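Local structure of catechol 1,2-dioxygenase (Pseudomonas putida, 2AZQ) at residues Q32-L35 and R36-D40; L74-L78 and G79-F83; P115-Q118 and G119-M123. The protein probably catalyses the iron(III)-dependent intradiol ring cleavage of catechol by molecular oxygen, giving cis,cis-muconate in the beta-ketoadipate pathway. One frame throughout, in Å; residues are numbered along the deposited sequence.

Contact 1: residues Q32-L35 and R36-D40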
ATOM      1  N   GLN A  32      -8.413 -10.482  14.750  1.00  8.43           N
ATOM      2  CA  GLN A  32      -8.913  -9.367  15.549  1.00  9.92           C
ATOM      3  C   GLN A  32      -8.532  -8.020  14.919  1.00  9.50           C
ATOM      4  O   GLN A  32      -9.346  -7.094  14.892  1.00  9.51           O
ATOM      5  CB  GLN A  32      -8.408  -9.450  16.999  1.00 11.36           C
ATOM      6  CG  GLN A  32      -9.131 -10.514  17.886  1.00 19.28           C
ATOM      7  CD  GLN A  32     -10.409 -10.013  18.681  1.00 22.61           C
ATOM      8  OE1 GLN A  32     -10.310  -9.177  19.607  1.00 24.33           O
ATOM      9  NE2 GLN A  32     -11.589 -10.545  18.322  1.00 19.19           N
ATOM     10  N   ILE A  33      -7.310  -7.917  14.397  1.00  7.83           N
ATOM     11  CA  ILE A  33      -6.851  -6.674  13.762  1.00  7.17           C
ATOM     12  C   ILE A  33      -7.614  -6.373  12.429  1.00  8.07           C
ATOM     13  O   ILE A  33      -8.044  -5.226  12.185  1.00  8.97           O
ATOM     14  CB  ILE A  33      -5.308  -6.709  13.513  1.00  4.06           C
ATOM     15  CG1 ILE A  33      -4.548  -6.814  14.836  1.00  3.68           C
ATOM     16  CG2 ILE A  33      -4.876  -5.456  12.849  1.00  4.34           C
ATOM     17  CD1 ILE A  33      -3.045  -7.137  14.709  1.00  2.00           C
ATOM     18  N   ILE A  34      -7.791  -7.387  11.580  1.00  6.95           N
ATOM     19  CA  ILE A  34      -8.530  -7.191  10.333  1.00  7.04           C
ATOM     20  C   ILE A  34     -10.014  -6.949  10.619  1.00  5.05           C
ATOM     21  O   ILE A  34     -10.666  -6.279   9.841  1.00  7.20           O
ATOM     22  CB  ILE A  34      -8.446  -8.417   9.351  1.00  7.77           C
ATOM     23  CG1 ILE A  34      -7.003  -8.727   8.985  1.00  6.78           C
ATOM     24  CG2 ILE A  34      -9.192  -8.102   8.058  1.00  5.12           C
ATOM     25  CD1 ILE A  34      -6.345  -7.617   8.225  1.00 10.42           C
ATOM     26  N   LEU A  35     -10.556  -7.480  11.707  1.00  4.49           N
ATOM     27  CA  LEU A  35     -11.990  -7.248  11.987  1.00  5.62           C
ATOM     28  C   LEU A  35     -12.084  -5.735  12.229  1.00  5.44           C
ATOM     29  O   LEU A  35     -12.953  -5.036  11.701  1.00  4.48           O
ATOM     30  CB  LEU A  35     -12.464  -8.017  13.243  1.00  3.86           C
ATOM     31  CG  LEU A  35     -13.958  -8.261  13.556  1.00  4.68           C
ATOM     32  CD1 LEU A  35     -14.171  -8.796  14.990  1.00  2.00           C
ATOM     33  CD2 LEU A  35     -14.711  -6.979  13.409  1.00  6.71           C
ATOM     34  N   ARG A  36     -11.141  -5.241  13.011  1.00  5.35           N
ATOM     35  CA  ARG A  36     -11.074  -3.833  13.349  1.00  7.57           C
ATOM     36  C   ARG A  36     -10.768  -2.941  12.124  1.00  8.61           C
ATOM     37  O   ARG A  36     -11.518  -1.991  11.858  1.00  7.14           O
ATOM     38  CB  ARG A  36     -10.028  -3.660  14.465  1.00  7.88           C
ATOM     39  CG  ARG A  36      -9.779  -2.253  14.957  1.00  7.09           C
ATOM     40  CD  ARG A  36     -11.026  -1.541  15.359  1.00  7.07           C
ATOM     41  NE  ARG A  36     -10.697  -0.234  15.933  1.00 10.02           N
ATOM     42  CZ  ARG A  36     -10.495   0.013  17.230  1.00  8.45           C
ATOM     43  NH1 ARG A  36     -10.591  -0.955  18.125  1.00  9.26           N
ATOM     44  NH2 ARG A  36     -10.145   1.228  17.628  1.00  7.48           N
ATOM     45  N   VAL A  37      -9.694  -3.242  11.381  1.00  7.89           N
ATOM     46  CA  VAL A  37      -9.344  -2.441  10.200  1.00  8.29           C
ATOM     47  C   VAL A  37     -10.545  -2.315   9.257  1.00  9.55           C
ATOM     48  O   VAL A  37     -10.731  -1.274   8.606  1.00  9.04           O
ATOM     49  CB  VAL A  37      -8.148  -3.049   9.419  1.00  9.03           C
ATOM     50  CG1 VAL A  37      -7.906  -2.271   8.146  1.00 10.80           C
ATOM     51  CG2 VAL A  37      -6.895  -2.963  10.230  1.00 10.43           C
ATOM     52  N   LEU A  38     -11.368  -3.366   9.185  1.00  9.79           N
ATOM     53  CA  LEU A  38     -12.553  -3.321   8.322  1.00 10.11           C
ATOM     54  C   LEU A  38     -13.720  -2.461   8.849  1.00 11.55           C
ATOM     55  O   LEU A  38     -14.352  -1.762   8.071  1.00 10.65           O
ATOM     56  CB  LEU A  38     -13.055  -4.740   8.015  1.00  6.05           C
ATOM     57  CG  LEU A  38     -12.211  -5.615   7.077  1.00  5.57           C
ATOM     58  CD1 LEU A  38     -12.740  -7.058   7.141  1.00  2.88           C
ATOM     59  CD2 LEU A  38     -12.226  -5.052   5.651  1.00  2.00           C
ATOM     60  N   GLN A  39     -13.994  -2.509  10.157  1.00 13.25           N
ATOM     61  CA  GLN A  39     -15.085  -1.735  10.761  1.00 14.98           C
ATOM     62  C   GLN A  39     -14.775  -0.258  10.687  1.00 15.10           C
ATOM     63  O   GLN A  39     -15.677   0.562  10.469  1.00 16.74           O
ATOM     64  CB  GLN A  39     -15.272  -2.060  12.237  1.00 17.68           C
ATOM     65  CG  GLN A  39     -15.542  -3.492  12.610  1.00 21.91           C
ATOM     66  CD  GLN A  39     -15.727  -3.620  14.113  1.00 24.31           C
ATOM     67  OE1 GLN A  39     -16.602  -2.969  14.694  1.00 27.47           O
ATOM     68  NE2 GLN A  39     -14.900  -4.434  14.750  1.00 24.01           N
ATOM     69  N   ASP A  40     -13.507   0.084  10.917  1.00 13.06           N
ATOM     70  CA  ASP A  40     -13.082   1.477  10.857  1.00 11.96           C
ATOM     71  C   ASP A  40     -13.080   1.969   9.409  1.00 11.66           C
ATOM     72  O   ASP A  40     -13.648   3.016   9.110  1.00 12.94           O
ATOM     73  CB  ASP A  40     -11.683   1.659  11.450  1.00 11.38           C
ATOM     74  CG  ASP A  40     -11.640   1.463  12.960  1.00 10.73           C
ATOM     75  OD1 ASP A  40     -10.555   1.619  13.554  1.00  8.47           O
ATOM     76  OD2 ASP A  40     -12.691   1.157  13.552  1.00 11.97           O
TER
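Ile34 and Leu38, one turn apart on helix 28-49, form the tight part of this contact: CG2 of Ile34 lies 3.8 Å from CD1 of Leu38. In Ile34, CG1 lies beside the backbone N (chi1 -59°), which leaves CG2 anti to that N and turned to Leu38. Both residues are buried, and Leu38 also packs against Phe15 and Val18 of helix 9-19 and Ile80 of the second subunit. Ile33 and Val37 meet less closely, with CG2 to CG2 at 4.1 Å, and Ile33 also touches a bound phospholipid. The backbone beneath is regular helix, as in the bond from Val37 N to Ile33 O, 2.7 Å and nearly straight at 173°.

On the more open side Gln39 N bonds Leu35 O at 3.1 Å, and the Gln39 side chain touches Gln12 of helix 9-19. An alanine here would probably lose that touch and leave the Leu35 side less covered. Arg36 NE makes a salt bridge with Asp40 OD1 at 3.0 Å, the oxygen lying in the guanidinium plane, while Arg36 NH2 forms another with Asp47 of the second subunit. The chemistry is thus divided: aliphatic groups serve the buried side, and an arginine held by two acids carries charge pairing across the dimer interface.

Contact 2: residues L74-L78 and G79-F83; sequences LAAGL and GIEHF
Ala75 and Ile80 are joined where helix 71-77 ends and helix 80-94 begins, through a Schellman motif. Its outer bond, Ile80 N to Ala75 O, is 2.8 Å long but weak, bent to 124°. The inner one, Gly79 N to Ala76 O, measures 3.3 Å, with the donor well above the carbonyl plane. Ala75 O also accepts Glu81 N at 3.2 Å, so one carbonyl serves two successive amides. The positive phi of Gly79 (79°) favours glycine, and a CB there would clash with Leu78 O; the residue doubles as N-cap of the next helix, where its O receives Phe83 N at 3.0 Å.

Among the side chains, CB of Ala75 rests 3.7 Å from CG2 of Ile80. Glu81 starts with CG anti to its backbone N (chi1 -157°) and runs extended, which brings OE2 to 3.6 Å from CB of Ala76. Its other oxygen, OE1, takes a hydrogen bond from Gly107 N and a salt bridge from Arg304, so this buried carboxylate has both an amide and a charged partner.

The junction is enclosed on several sides: Leu74 packs on Tyr61 and Leu65 of helix 52-68, whereas the second subunit brings Leu38 against Leu78 and Phe55 against Ile80, and the rings of His82 and Phe14 of that subunit meet edge-to-face.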
ATOM      1  N   LEU A  74       6.202   7.554   3.465  1.00  2.66           N
ATOM      2  CA  LEU A  74       4.929   8.182   3.728  1.00  4.05           C
ATOM      3  C   LEU A  74       4.570   8.127   5.224  1.00  5.64           C
ATOM      4  O   LEU A  74       4.055   9.109   5.759  1.00  8.02           O
ATOM      5  CB  LEU A  74       3.832   7.497   2.927  1.00  3.17           C
ATOM      6  CG  LEU A  74       2.468   8.169   3.035  1.00  3.07           C
ATOM      7  CD1 LEU A  74       2.552   9.656   2.598  1.00  2.00           C
ATOM      8  CD2 LEU A  74       1.523   7.370   2.172  1.00  2.00           C
ATOM      9  N   ALA A  75       4.824   7.009   5.908  1.00  4.60           N
ATOM     10  CA  ALA A  75       4.494   6.934   7.343  1.00  3.30           C
ATOM     11  C   ALA A  75       5.303   8.039   8.021  1.00  3.08           C
ATOM     12  O   ALA A  75       4.866   8.679   8.974  1.00  2.00           O
ATOM     13  CB  ALA A  75       4.863   5.533   7.934  1.00  2.84           C
ATOM     14  N   ALA A  76       6.496   8.265   7.484  1.00  3.52           N
ATOM     15  CA  ALA A  76       7.390   9.291   7.993  1.00  2.88           C
ATOM     16  C   ALA A  76       6.839  10.703   7.717  1.00  2.80           C
ATOM     17  O   ALA A  76       6.868  11.582   8.575  1.00  2.00           O
ATOM     18  CB  ALA A  76       8.752   9.132   7.355  1.00  2.00           C
ATOM     19  N   GLY A  77       6.332  10.906   6.511  1.00  2.34           N
ATOM     20  CA  GLY A  77       5.807  12.203   6.157  1.00  4.96           C
ATOM     21  C   GLY A  77       4.500  12.524   6.850  1.00  6.21           C
ATOM     22  O   GLY A  77       4.200  13.699   7.093  1.00  7.78           O
ATOM     23  N   LEU A  78       3.709  11.503   7.171  1.00  4.46           N
ATOM     24  CA  LEU A  78       2.446  11.764   7.841  1.00  2.65           C
ATOM     25  C   LEU A  78       2.612  11.851   9.362  1.00  2.41           C
ATOM     26  O   LEU A  78       1.638  12.001  10.109  1.00  2.63           O
ATOM     27  CB  LEU A  78       1.393  10.726   7.441  1.00  2.14           C
ATOM     28  CG  LEU A  78       1.133  10.650   5.934  1.00  2.00           C
ATOM     29  CD1 LEU A  78      -0.269  10.164   5.720  1.00  4.14           C
ATOM     30  CD2 LEU A  78       1.250  11.995   5.270  1.00  3.30           C
ATOM     31  N   GLY A  79       3.859  11.782   9.815  1.00  2.05           N
ATOM     32  CA  GLY A  79       4.122  11.918  11.228  1.00  2.00           C
ATOM     33  C   GLY A  79       3.847  10.678  12.027  1.00  2.00           C
ATOM     34  O   GLY A  79       3.912  10.707  13.264  1.00  3.34           O
ATOM     35  N   ILE A  80       3.540   9.592  11.320  1.00  2.00           N
ATOM     36  CA  ILE A  80       3.267   8.293  11.933  1.00  3.01           C
ATOM     37  C   ILE A  80       4.538   7.738  12.615  1.00  2.31           C
ATOM     38  O   ILE A  80       4.490   7.171  13.701  1.00  2.00           O
ATOM     39  CB  ILE A  80       2.715   7.297  10.842  1.00  4.84           C
ATOM     40  CG1 ILE A  80       1.195   7.421  10.692  1.00  2.99           C
ATOM     41  CG2 ILE A  80       3.117   5.878  11.173  1.00  8.33           C
ATOM     42  CD1 ILE A  80       0.446   6.966  11.941  1.00  2.00           C
ATOM     43  N   GLU A  81       5.689   7.924  11.994  1.00  2.00           N
ATOM     44  CA  GLU A  81       6.897   7.417  12.616  1.00  3.82           C
ATOM     45  C   GLU A  81       7.214   8.222  13.892  1.00  5.22           C
ATOM     46  O   GLU A  81       7.551   7.642  14.943  1.00  4.97           O
ATOM     47  CB  GLU A  81       8.068   7.456  11.629  1.00  2.00           C
ATOM     48  CG  GLU A  81       9.137   6.488  11.998  1.00  2.00           C
ATOM     49  CD  GLU A  81      10.169   6.312  10.922  1.00  2.62           C
ATOM     50  OE1 GLU A  81      11.198   5.650  11.187  1.00  2.00           O
ATOM     51  OE2 GLU A  81       9.951   6.823   9.802  1.00  6.55           O
ATOM     52  N   HIS A  82       7.107   9.549  13.819  1.00  5.85           N
ATOM     53  CA  HIS A  82       7.369  10.344  15.024  1.00  7.05           C
ATOM     54  C   HIS A  82       6.411   9.913  16.146  1.00  7.82           C
ATOM     55  O   HIS A  82       6.839   9.720  17.315  1.00  7.43           O
ATOM     56  CB  HIS A  82       7.205  11.844  14.751  1.00  4.67           C
ATOM     57  CG  HIS A  82       7.360  12.707  15.970  1.00  3.09           C
ATOM     58  ND1 HIS A  82       8.468  12.660  16.783  1.00  3.03           N
ATOM     59  CD2 HIS A  82       6.565  13.671  16.486  1.00  4.36           C
ATOM     60  CE1 HIS A  82       8.353  13.555  17.745  1.00  2.00           C
ATOM     61  NE2 HIS A  82       7.209  14.184  17.586  1.00  2.16           N
ATOM     62  N   PHE A  83       5.129   9.757  15.784  1.00  5.89           N
ATOM     63  CA  PHE A  83       4.105   9.352  16.734  1.00  4.85           C
ATOM     64  C   PHE A  83       4.481   8.071  17.490  1.00  5.23           C
ATOM     65  O   PHE A  83       4.186   7.934  18.687  1.00  4.65           O
ATOM     66  CB  PHE A  83       2.766   9.131  16.033  1.00  5.20           C
ATOM     67  CG  PHE A  83       1.727   8.516  16.930  1.00  5.37           C
ATOM     68  CD1 PHE A  83       1.146   9.254  17.959  1.00  4.37           C
ATOM     69  CD2 PHE A  83       1.415   7.156  16.820  1.00  5.70           C
ATOM     70  CE1 PHE A  83       0.278   8.656  18.870  1.00  4.14           C
ATOM     71  CE2 PHE A  83       0.539   6.548  17.732  1.00  6.45           C
ATOM     72  CZ  PHE A  83      -0.028   7.304  18.759  1.00  4.92           C
TER

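Contact 3: residues P115-Q118 and G119-M123; sequences PLAQ and GEVRM
Ala117 and Val121 supply the apolar component of this sharp chain reversal. CB of Ala117 faces CB of Val121 at 3.7 Å, and CG2 of Val121 lies equally close to that methyl. CG2 stands anti to the backbone N of Val121, while CG1 falls between that N and the carbonyl carbon (chi1 71°). Val121 also packs on Ile179 of strand 176-180.

Contact between side chain and backbone is slight: CB of Ala117 approaches Glu120 O to 3.5 Å, an unbonded approach that places the methyl beside the peptide leading into Val121.

The backbone component centres on Gly119, whose positive phi, 45°, favours glycine. Strand 116-118 and the weakly bonded strand at about 120-122 run at 134° to each other, their axes no closer than 5.9 Å. They do not form a ladder together. Instead the first pairs in parallel with strand 176-180, the second with strand 186-192, and Gly119 has backbone bonds to both Ile180 and Arg188. Glu120 N lies near Gln118 O, but the modelled separation is too short to trust.

The charged ends of Glu120 and Arg122 have their partners outside the two segments: Glu120 forms a long, weak ion pair with Arg188, and Arg122 a salt bridge with Asp124. The chemistry is consistent with a surface turn held by backbone bonds to strands 176-180 and 186-192, with one small aliphatic pair inside its bend.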
ATOM      1  N   PRO A 115      30.879  -1.520   6.639  1.00  9.17           N
ATOM      2  CA  PRO A 115      32.264  -1.767   7.071  1.00  9.04           C
ATOM      3  C   PRO A 115      32.475  -1.404   8.540  1.00  8.90           C
ATOM      4  O   PRO A 115      32.025  -0.366   9.031  1.00  8.07           O
ATOM      5  CB  PRO A 115      33.075  -0.900   6.119  1.00  8.17           C
ATOM      6  CG  PRO A 115      32.293  -1.043   4.852  1.00  9.49           C
ATOM      7  CD  PRO A 115      30.888  -0.754   5.381  1.00 10.42           C
ATOM      8  N   LEU A 116      33.187  -2.277   9.219  1.00  7.83           N
ATOM      9  CA  LEU A 116      33.444  -2.162  10.638  1.00  9.32           C
ATOM     10  C   LEU A 116      34.845  -1.626  11.019  1.00  9.36           C
ATOM     11  O   LEU A 116      35.866  -2.045  10.445  1.00 10.22           O
ATOM     12  CB  LEU A 116      33.196  -3.553  11.196  1.00 10.41           C
ATOM     13  CG  LEU A 116      33.353  -3.868  12.649  1.00 10.98           C
ATOM     14  CD1 LEU A 116      32.729  -2.773  13.507  1.00 12.30           C
ATOM     15  CD2 LEU A 116      32.671  -5.208  12.844  1.00 14.44           C
ATOM     16  N   ALA A 117      34.899  -0.725  12.001  1.00  8.10           N
ATOM     17  CA  ALA A 117      36.189  -0.142  12.398  1.00  8.62           C
ATOM     18  C   ALA A 117      36.364   0.178  13.885  1.00  8.10           C
ATOM     19  O   ALA A 117      35.408   0.577  14.559  1.00  7.27           O
ATOM     20  CB  ALA A 117      36.464   1.131  11.552  1.00  7.93           C
ATOM     21  N   GLN A 118      37.596   0.009  14.371  1.00  8.10           N
ATOM     22  CA  GLN A 118      37.961   0.275  15.767  1.00  9.86           C
ATOM     23  C   GLN A 118      38.215   1.774  15.944  1.00  8.54           C
ATOM     24  O   GLN A 118      38.979   2.352  15.188  1.00  8.66           O
ATOM     25  CB  GLN A 118      39.249  -0.459  16.124  1.00 13.19           C
ATOM     26  CG  GLN A 118      39.281  -1.922  15.710  1.00 21.06           C
ATOM     27  CD  GLN A 118      38.256  -2.778  16.442  1.00 25.22           C
ATOM     28  OE1 GLN A 118      37.058  -2.491  16.432  1.00 27.51           O
ATOM     29  NE2 GLN A 118      38.730  -3.847  17.074  1.00 28.11           N
ATOM     30  N   GLY A 119      37.556   2.390  16.922  1.00  7.61           N
ATOM     31  CA  GLY A 119      37.727   3.805  17.215  1.00  5.56           C
ATOM     32  C   GLY A 119      37.769   4.916  16.171  1.00  6.63           C
ATOM     33  O   GLY A 119      37.239   5.989  16.419  1.00  7.32           O
ATOM     34  N   GLU A 120      38.412   4.685  15.032  1.00  7.28           N
ATOM     35  CA  GLU A 120      38.552   5.676  13.965  1.00  7.60           C
ATOM     36  C   GLU A 120      38.202   5.106  12.608  1.00  5.27           C
ATOM     37  O   GLU A 120      38.385   3.924  12.359  1.00  4.79           O
ATOM     38  CB  GLU A 120      40.007   6.184  13.874  1.00 12.27           C
ATOM     39  CG  GLU A 120      40.346   7.361  14.758  1.00 20.82           C
ATOM     40  CD  GLU A 120      41.778   7.862  14.560  1.00 26.44           C
ATOM     41  OE1 GLU A 120      42.721   7.057  14.786  1.00 29.01           O
ATOM     42  OE2 GLU A 120      41.961   9.058  14.191  1.00 28.07           O
ATOM     43  N   VAL A 121      37.742   5.962  11.710  1.00  4.31           N
ATOM     44  CA  VAL A 121      37.429   5.521  10.362  1.00  4.52           C
ATOM     45  C   VAL A 121      37.173   6.724   9.447  1.00  5.03           C
ATOM     46  O   VAL A 121      36.792   7.796   9.913  1.00  4.80           O
ATOM     47  CB  VAL A 121      36.158   4.578  10.363  1.00  3.03           C
ATOM     48  CG1 VAL A 121      34.908   5.364  10.649  1.00  2.00           C
ATOM     49  CG2 VAL A 121      36.045   3.844   9.053  1.00  3.66           C
ATOM     50  N   ARG A 122      37.432   6.575   8.156  1.00  5.65           N
ATOM     51  CA  ARG A 122      37.078   7.640   7.225  1.00  7.74           C
ATOM     52  C   ARG A 122      35.806   7.048   6.590  1.00 10.39           C
ATOM     53  O   ARG A 122      35.760   5.844   6.308  1.00 11.77           O
ATOM     54  CB  ARG A 122      38.143   7.854   6.154  1.00  6.42           C
ATOM     55  CG  ARG A 122      37.691   8.821   5.082  1.00  8.50           C
ATOM     56  CD  ARG A 122      38.814   9.212   4.153  1.00 10.28           C
ATOM     57  NE  ARG A 122      38.379  10.124   3.092  1.00 11.65           N
ATOM     58  CZ  ARG A 122      39.207  10.861   2.356  1.00 11.17           C
ATOM     59  NH1 ARG A 122      40.518  10.807   2.556  1.00 11.66           N
ATOM     60  NH2 ARG A 122      38.728  11.645   1.409  1.00 11.39           N
ATOM     61  N   MET A 123      34.786   7.871   6.367  1.00 10.79           N
ATOM     62  CA  MET A 123      33.532   7.388   5.798  1.00 10.45           C
ATOM     63  C   MET A 123      33.267   7.628   4.302  1.00 10.23           C
ATOM     64  O   MET A 123      32.469   6.902   3.714  1.00  9.93           O
ATOM     65  CB  MET A 123      32.349   7.975   6.584  1.00  9.81           C
ATOM     66  CG  MET A 123      32.243   7.540   8.017  1.00  9.63           C
ATOM     67  SD  MET A 123      30.793   8.310   8.746  1.00 14.17           S
ATOM     68  CE  MET A 123      29.521   7.505   7.807  1.00 11.20           C
TER

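How the contacts relate
The three contacts follow in series along the chain, and within one chain none touches another. Contacts 1 and 2, with centres 21 Å apart, both belong to the helical N-terminal region and meet the second subunit. They connect across the dimer, since Leu38 of contact 1 packs on Ile80 and Leu78 of contact 2 in the other copy. The side chains of Ile33 and Ala75 each lie near a bound phospholipid, at about 4 and 5 Å. The side chain of Ala76 is about 9 Å from the iron(III) ion held by Tyr163, Tyr197, His221 and His223. Contact 3, away from these sites, is centred 32 Å from contact 2 and 47 Å from contact 1, across the chain's centre from the latter.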